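Local structure of uncharacterized protein (Bombyx mori, 5AZ0) at residues M136-S141 with V313-W318; V174-I179 with Y324-V329. The protein is an aldo-keto reductase of the silkworm (AKR2E5) that probably reduces carbonyl compounds with a nicotinamide cofactor, on a TIM-barrel fold. All coordinates share one frame; numbering follows the deposited sequence.

Interaction 1: M136-S141 with V313-W318; sequences MHWPMS and VRPLFW. With ACT (acetate ion), chain G.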
loop_
_atom_site.group_PDB
_atom_site.type_symbol
_atom_site.label_atom_id
_atom_site.label_comp_id
_atom_site.label_asym_id
_atom_site.label_seq_id
_atom_site.Cartn_x
_atom_site.Cartn_y
_atom_site.Cartn_z
ATOM N N MET A 136 9.090 -1.318 5.475
ATOM C CA MET A 136 8.829 -2.076 6.666
ATOM C C MET A 136 7.370 -2.357 6.764
ATOM O O MET A 136 6.522 -1.456 6.942
ATOM C CB MET A 136 9.414 -1.367 7.880
ATOM C CG MET A 136 9.526 -2.307 9.115
ATOM S SD MET A 136 9.983 -1.458 10.644
ATOM C CE MET A 136 11.291 -0.312 10.161
ATOM N N HIS A 137 6.992 -3.616 6.455
ATOM C CA HIS A 137 5.581 -3.958 6.283
ATOM C C HIS A 137 4.742 -3.637 7.551
ATOM O O HIS A 137 3.680 -3.088 7.432
ATOM C CB HIS A 137 5.432 -5.399 5.888
ATOM C CG HIS A 137 4.234 -5.685 5.073
ATOM N ND1 HIS A 137 4.251 -6.616 4.058
ATOM C CD2 HIS A 137 2.992 -5.160 5.083
ATOM C CE1 HIS A 137 3.059 -6.658 3.487
ATOM N NE2 HIS A 137 2.277 -5.769 4.075
ATOM N N TRP A 138 5.285 -3.954 8.730
ATOM C CA TRP A 138 4.681 -3.586 10.019
ATOM C C TRP A 138 5.754 -3.250 10.975
ATOM O O TRP A 138 6.882 -3.700 10.811
ATOM C CB TRP A 138 3.862 -4.727 10.629
ATOM C CG TRP A 138 2.699 -5.050 9.827
ATOM C CD1 TRP A 138 2.671 -5.812 8.713
ATOM C CD2 TRP A 138 1.339 -4.621 10.056
ATOM N NE1 TRP A 138 1.358 -5.915 8.231
ATOM C CE2 TRP A 138 0.539 -5.161 9.026
ATOM C CE3 TRP A 138 0.723 -3.860 11.052
ATOM C CZ2 TRP A 138 -0.833 -4.934 8.938
ATOM C CZ3 TRP A 138 -0.663 -3.613 10.967
ATOM C CH2 TRP A 138 -1.422 -4.149 9.914
ATOM N N PRO A 139 5.426 -2.449 12.010
ATOM C CA PRO A 139 6.412 -2.052 12.995
ATOM C C PRO A 139 6.782 -3.184 14.010
ATOM O O PRO A 139 7.822 -3.094 14.716
ATOM C CB PRO A 139 5.747 -0.818 13.659
ATOM C CG PRO A 139 4.322 -1.025 13.476
ATOM C CD PRO A 139 4.154 -1.719 12.168
ATOM N N MET A 140 5.974 -4.235 14.079
ATOM C CA MET A 140 6.240 -5.359 15.020
ATOM C C MET A 140 7.363 -6.265 14.463
ATOM O O MET A 140 7.548 -6.387 13.243
ATOM C CB MET A 140 4.994 -6.202 15.285
ATOM C CG MET A 140 3.776 -5.411 15.671
ATOM S SD MET A 140 2.733 -4.867 14.325
ATOM C CE MET A 140 2.153 -6.319 13.462
ATOM N N SER A 141 8.089 -6.858 15.396
ATOM C CA SER A 141 9.125 -7.829 15.168
ATOM C C SER A 141 8.685 -9.150 15.812
ATOM O O SER A 141 8.712 -9.269 17.034
ATOM C CB SER A 141 10.389 -7.346 15.813
ATOM O OG SER A 141 10.291 -7.313 17.260
ATOM N N VAL A 313 -9.042 -3.010 8.298
ATOM C CA VAL A 313 -7.935 -4.000 8.510
ATOM C C VAL A 313 -7.362 -3.900 9.926
ATOM O O VAL A 313 -6.605 -2.979 10.238
ATOM C CB VAL A 313 -6.798 -3.825 7.441
ATOM C CG1 VAL A 313 -5.628 -4.775 7.707
ATOM C CG2 VAL A 313 -7.335 -4.037 6.024
ATOM N N ARG A 314 -7.750 -4.825 10.794
ATOM C CA ARG A 314 -7.435 -4.718 12.235
ATOM C C ARG A 314 -7.098 -6.099 12.696
ATOM O O ARG A 314 -7.942 -6.885 13.070
ATOM C CB ARG A 314 -8.582 -4.102 13.056
ATOM C CG ARG A 314 -8.231 -3.913 14.550
ATOM C CD ARG A 314 -9.441 -3.474 15.407
ATOM N NE ARG A 314 -9.900 -2.134 15.039
ATOM C CZ ARG A 314 -9.432 -0.986 15.521
ATOM N NH1 ARG A 314 -8.480 -0.964 16.435
ATOM N NH2 ARG A 314 -9.958 0.155 15.103
ATOM N N PRO A 315 -5.839 -6.452 12.552
ATOM C CA PRO A 315 -5.476 -7.832 12.794
ATOM C C PRO A 315 -5.323 -8.059 14.301
ATOM O O PRO A 315 -4.260 -7.807 14.870
ATOM C CB PRO A 315 -4.172 -7.987 11.987
ATOM C CG PRO A 315 -3.618 -6.618 11.897
ATOM C CD PRO A 315 -4.749 -5.656 11.966
ATOM N N LEU A 316 -6.390 -8.582 14.927
ATOM C CA LEU A 316 -6.459 -8.658 16.409
ATOM C C LEU A 316 -5.428 -9.553 16.992
ATOM O O LEU A 316 -4.898 -9.240 18.053
ATOM C CB LEU A 316 -7.868 -9.071 16.882
ATOM C CG LEU A 316 -8.863 -7.925 16.561
ATOM C CD1 LEU A 316 -10.290 -8.442 16.469
ATOM C CD2 LEU A 316 -8.719 -6.706 17.508
ATOM N N PHE A 317 -5.055 -10.620 16.269
ATOM C CA PHE A 317 -3.906 -11.491 16.685
ATOM C C PHE A 317 -2.588 -10.783 16.911
ATOM O O PHE A 317 -1.766 -11.330 17.588
ATOM C CB PHE A 317 -3.687 -12.658 15.734
ATOM C CG PHE A 317 -3.806 -12.294 14.283
ATOM C CD1 PHE A 317 -2.713 -11.781 13.590
ATOM C CD2 PHE A 317 -4.983 -12.501 13.612
ATOM C CE1 PHE A 317 -2.830 -11.437 12.249
ATOM C CE2 PHE A 317 -5.105 -12.160 12.281
ATOM C CZ PHE A 317 -4.024 -11.608 11.595
ATOM N N TRP A 318 -2.390 -9.537 16.407
ATOM C CA TRP A 318 -1.142 -8.832 16.716
ATOM C C TRP A 318 -1.187 -7.859 17.861
ATOM O O TRP A 318 -0.125 -7.350 18.257
ATOM C CB TRP A 318 -0.601 -8.128 15.433
ATOM C CG TRP A 318 -0.056 -9.107 14.390
ATOM C CD1 TRP A 318 0.590 -10.309 14.627
ATOM C CD2 TRP A 318 -0.079 -8.952 12.968
ATOM N NE1 TRP A 318 0.962 -10.888 13.436
ATOM C CE2 TRP A 318 0.566 -10.092 12.405
ATOM C CE3 TRP A 318 -0.535 -7.952 12.115
ATOM C CZ2 TRP A 318 0.737 -10.259 11.044
ATOM C CZ3 TRP A 318 -0.359 -8.119 10.724
ATOM C CH2 TRP A 318 0.284 -9.286 10.214
HETATM C C ACT G . -12.827 -1.438 13.612
HETATM O O ACT G . -12.627 -0.210 13.920
HETATM O OXT ACT G . -11.989 -2.391 13.574
HETATM C CH3 ACT G . -14.171 -1.821 13.179
#

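Interaction 2: V174-I179 with Y324-V329; sequences VSNFNI and YPFDVV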
loop_
_atom_site.group_PDB
_atom_site.type_symbol
_atom_site.label_atom_id
_atom_site.label_comp_id
_atom_site.label_asym_id
_atom_site.label_seq_id
_atom_site.Cartn_x
_atom_site.Cartn_y
_atom_site.Cartn_z
ATOM N N VAL A 174 7.901 3.073 5.300
ATOM C CA VAL A 174 7.254 2.245 6.299
ATOM C C VAL A 174 5.831 2.024 5.959
ATOM O O VAL A 174 5.245 2.650 5.077
ATOM C CB VAL A 174 7.407 2.847 7.754
ATOM C CG1 VAL A 174 8.871 2.968 8.165
ATOM C CG2 VAL A 174 6.718 4.235 7.893
ATOM N N SER A 175 5.236 1.119 6.687
ATOM C CA SER A 175 3.857 0.842 6.532
ATOM C C SER A 175 3.239 0.559 7.922
ATOM O O SER A 175 3.832 -0.047 8.769
ATOM C CB SER A 175 3.693 -0.353 5.621
ATOM O OG SER A 175 2.336 -0.604 5.329
ATOM N N ASN A 176 2.014 1.016 8.104
ATOM C CA ASN A 176 1.301 0.882 9.352
ATOM C C ASN A 176 1.957 1.497 10.571
ATOM O O ASN A 176 1.860 0.931 11.641
ATOM C CB ASN A 176 0.976 -0.554 9.617
ATOM C CG ASN A 176 0.165 -1.189 8.502
ATOM O OD1 ASN A 176 -0.985 -0.814 8.231
ATOM N ND2 ASN A 176 0.754 -2.189 7.868
ATOM N N PHE A 177 2.655 2.614 10.396
ATOM C CA PHE A 177 3.261 3.284 11.514
ATOM C C PHE A 177 2.192 4.285 11.996
ATOM O O PHE A 177 1.574 4.983 11.162
ATOM C CB PHE A 177 4.553 4.020 11.104
ATOM C CG PHE A 177 5.817 3.187 11.226
ATOM C CD1 PHE A 177 5.859 1.906 10.764
ATOM C CD2 PHE A 177 6.929 3.704 11.832
ATOM C CE1 PHE A 177 6.994 1.141 10.970
ATOM C CE2 PHE A 177 8.071 2.991 11.999
ATOM C CZ PHE A 177 8.087 1.672 11.581
ATOM N N ASN A 178 1.987 4.392 13.311
ATOM C CA ASN A 178 1.053 5.392 13.823
ATOM C C ASN A 178 1.832 6.705 14.033
ATOM O O ASN A 178 3.017 6.774 13.803
ATOM C CB ASN A 178 0.345 4.901 15.116
ATOM C CG ASN A 178 1.303 4.687 16.271
ATOM O OD1 ASN A 178 2.343 5.345 16.401
ATOM N ND2 ASN A 178 1.001 3.699 17.078
ATOM N N ILE A 179 1.167 7.749 14.553
ATOM C CA ILE A 179 1.762 9.073 14.560
ATOM C C ILE A 179 2.898 9.127 15.522
ATOM O O ILE A 179 3.946 9.762 15.244
ATOM C CB ILE A 179 0.670 10.164 14.827
ATOM C CG1 ILE A 179 1.243 11.562 14.647
ATOM C CG2 ILE A 179 -0.018 9.991 16.240
ATOM C CD1 ILE A 179 0.146 12.642 14.649
ATOM N N TYR A 324 2.605 -2.989 18.061
ATOM C CA TYR A 324 1.322 -3.015 17.433
ATOM C C TYR A 324 0.783 -1.587 17.341
ATOM O O TYR A 324 0.808 -0.848 18.341
ATOM C CB TYR A 324 0.350 -3.792 18.238
ATOM C CG TYR A 324 -1.038 -3.848 17.645
ATOM C CD1 TYR A 324 -1.340 -4.704 16.597
ATOM C CD2 TYR A 324 -2.083 -3.122 18.195
ATOM C CE1 TYR A 324 -2.612 -4.804 16.059
ATOM C CE2 TYR A 324 -3.363 -3.219 17.697
ATOM C CZ TYR A 324 -3.646 -4.056 16.625
ATOM O OH TYR A 324 -4.959 -4.183 16.128
ATOM N N PRO A 325 0.331 -1.174 16.141
ATOM C CA PRO A 325 0.168 0.273 15.932
ATOM C C PRO A 325 -1.186 0.833 16.304
ATOM O O PRO A 325 -1.271 2.007 16.572
ATOM C CB PRO A 325 0.420 0.455 14.409
ATOM C CG PRO A 325 0.003 -0.874 13.832
ATOM C CD PRO A 325 0.393 -1.926 14.857
ATOM N N PHE A 326 -2.212 0.012 16.280
ATOM C CA PHE A 326 -3.557 0.504 16.427
ATOM C C PHE A 326 -4.019 0.509 17.913
ATOM O O PHE A 326 -3.356 -0.078 18.785
ATOM C CB PHE A 326 -4.495 -0.333 15.569
ATOM C CG PHE A 326 -4.014 -0.572 14.159
ATOM C CD1 PHE A 326 -3.392 0.451 13.402
ATOM C CD2 PHE A 326 -4.177 -1.827 13.578
ATOM C CE1 PHE A 326 -2.977 0.216 12.100
ATOM C CE2 PHE A 326 -3.772 -2.062 12.285
ATOM C CZ PHE A 326 -3.172 -1.035 11.546
ATOM N N ASP A 327 -5.155 1.151 18.167
ATOM C CA ASP A 327 -5.762 1.172 19.538
ATOM C C ASP A 327 -6.123 -0.239 19.914
ATOM O O ASP A 327 -6.622 -0.949 19.099
ATOM C CB ASP A 327 -7.020 2.092 19.616
ATOM C CG ASP A 327 -6.654 3.599 19.660
ATOM O OD1 ASP A 327 -5.491 3.961 20.001
ATOM O OD2 ASP A 327 -7.533 4.434 19.334
ATOM N N VAL A 328 -5.808 -0.654 21.125
ATOM C CA VAL A 328 -6.083 -2.021 21.558
ATOM C C VAL A 328 -7.529 -2.141 22.081
ATOM O O VAL A 328 -7.999 -1.265 22.782
ATOM C CB VAL A 328 -5.027 -2.410 22.637
ATOM C CG1 VAL A 328 -5.252 -3.814 23.213
ATOM C CG2 VAL A 328 -3.614 -2.325 22.031
ATOM N N VAL A 329 -8.241 -3.190 21.691
ATOM C CA VAL A 329 -9.518 -3.573 22.282
ATOM C C VAL A 329 -9.221 -4.543 23.433
ATOM O O VAL A 329 -8.735 -5.643 23.209
ATOM C CB VAL A 329 -10.438 -4.241 21.251
ATOM C CG1 VAL A 329 -11.785 -4.628 21.880
ATOM C CG2 VAL A 329 -10.681 -3.310 20.054
#

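Interaction 1: M136-S141 with V313-W318
W318 points the edge of its indole into the face of W138, and this T-shaped pair is the heart of the contact. The W138 five-membered ring and the W318 six-membered ring have centroids 4.8 Å apart and planes at 61°; the tip atom W318 CZ3 comes down to 3.5 Å from W138 CE2. M140 presses in on the same tryptophan: its chain is bent at both chi2 (90°) and chi3 (60°), which curls the methyl back so that M140 CE lies 3.4 Å from W318 CE3. F317 closes in on W318 from its own segment, with F317 CE1 over the centre of the indole. Further along W138, P315 CG meets CH2 of that indole at 3.9 Å. The backbone bond from W318 N to P315 O closes the short 3-10 turn that brings proline and tryptophan to the same partner.

Packing is tight here, and all four touching residues are buried; the ring of W106 meets W138 nearly at right angles, and Y223 also touches it. The partly exposed R314 is different. Its CB points away from 136-141, and the guanidinium grips an acetate, probably from the crystallisation liquor, through two hydrogen bonds, R314 NE to OXT at 2.6 Å and R314 NH2 to O at 2.9 Å. R311 N also binds that ion.

The loop after strand 133-136 leaves the C-terminal end of the barrel, where aldo-keto reductases have their active site. Between 136-141 and 313-318 the touching surfaces are apolar and aromatic, so shape and dispersion, rather than directional bonds, probably set their fit.

Interaction 2: V174-I179 with Y324-V329
A mixed contact, one side-chain-to-backbone hydrogen bond beside van der Waals contacts with asparagine oxygens, joins N178 and N176 to P325 and F326 at the C-terminal rim of the TIM barrel. Strand 172-175 ends here, and the chain turns through 176-178 into helix 179-188, while 324-329 belongs to the long C-terminal loop that lies across the rim.

N178 is the N-cap of that helix, and its amide works in two directions. OD1 accepts from Q181 N in the first turn; ND2 gives its hydrogen to P325 O at 2.9 Å, almost straight at 171°. The donor sits in the carbonyl plane on a lone pair of P325 O, with a C=O...N angle of 124°, and the oxygen lies close to the plane of the N178 amide. CG between the backbone N and the carbonyl carbon (chi1 64°) lets one side chain serve both the helix end and the loop. With a leucine in place of N178, Q181 N would probably lose its cap and P325 O its amide donor, and the C-terminal loop would be held less firmly to the helix start.

The other half is packing. The pyrrolidine of P325 rests against the backbone of N176, P325 CB lying 3.2 Å from N176 O, and the same proline puts its CG over one face of the F326 ring. F326 starts away from 174-179, but its end comes back, and R311 makes a cation-pi contact with it. N176 OD1, already hydrogen-bonded to Y223 OH, lies near the plane of the F326 ring, at its edge, 4.0 Å from CZ.

Interactions 1 and 2 are neighbours on the C-terminal rim of the barrel, their centres about 8 Å apart, and together fasten two successive parts of the C-terminal loop, 313-318 and 324-329, to the loops that follow the adjacent strands 133-136 and 172-175. N176 is the bridge: its ND2 lies 3.1 Å from H137 O, a probable hydrogen bond, and 3.2 Å from W138 CE2. On the loop side R314 NH1 packs 3.2 Å from D327 O. A second acetate, probably also from the crystallisation liquor, lies about 3 Å from the F326 side chain (nearest atoms). The position of both contacts is consistent with the C-terminal loop bordering the substrate pocket, as in aldo-keto reductases.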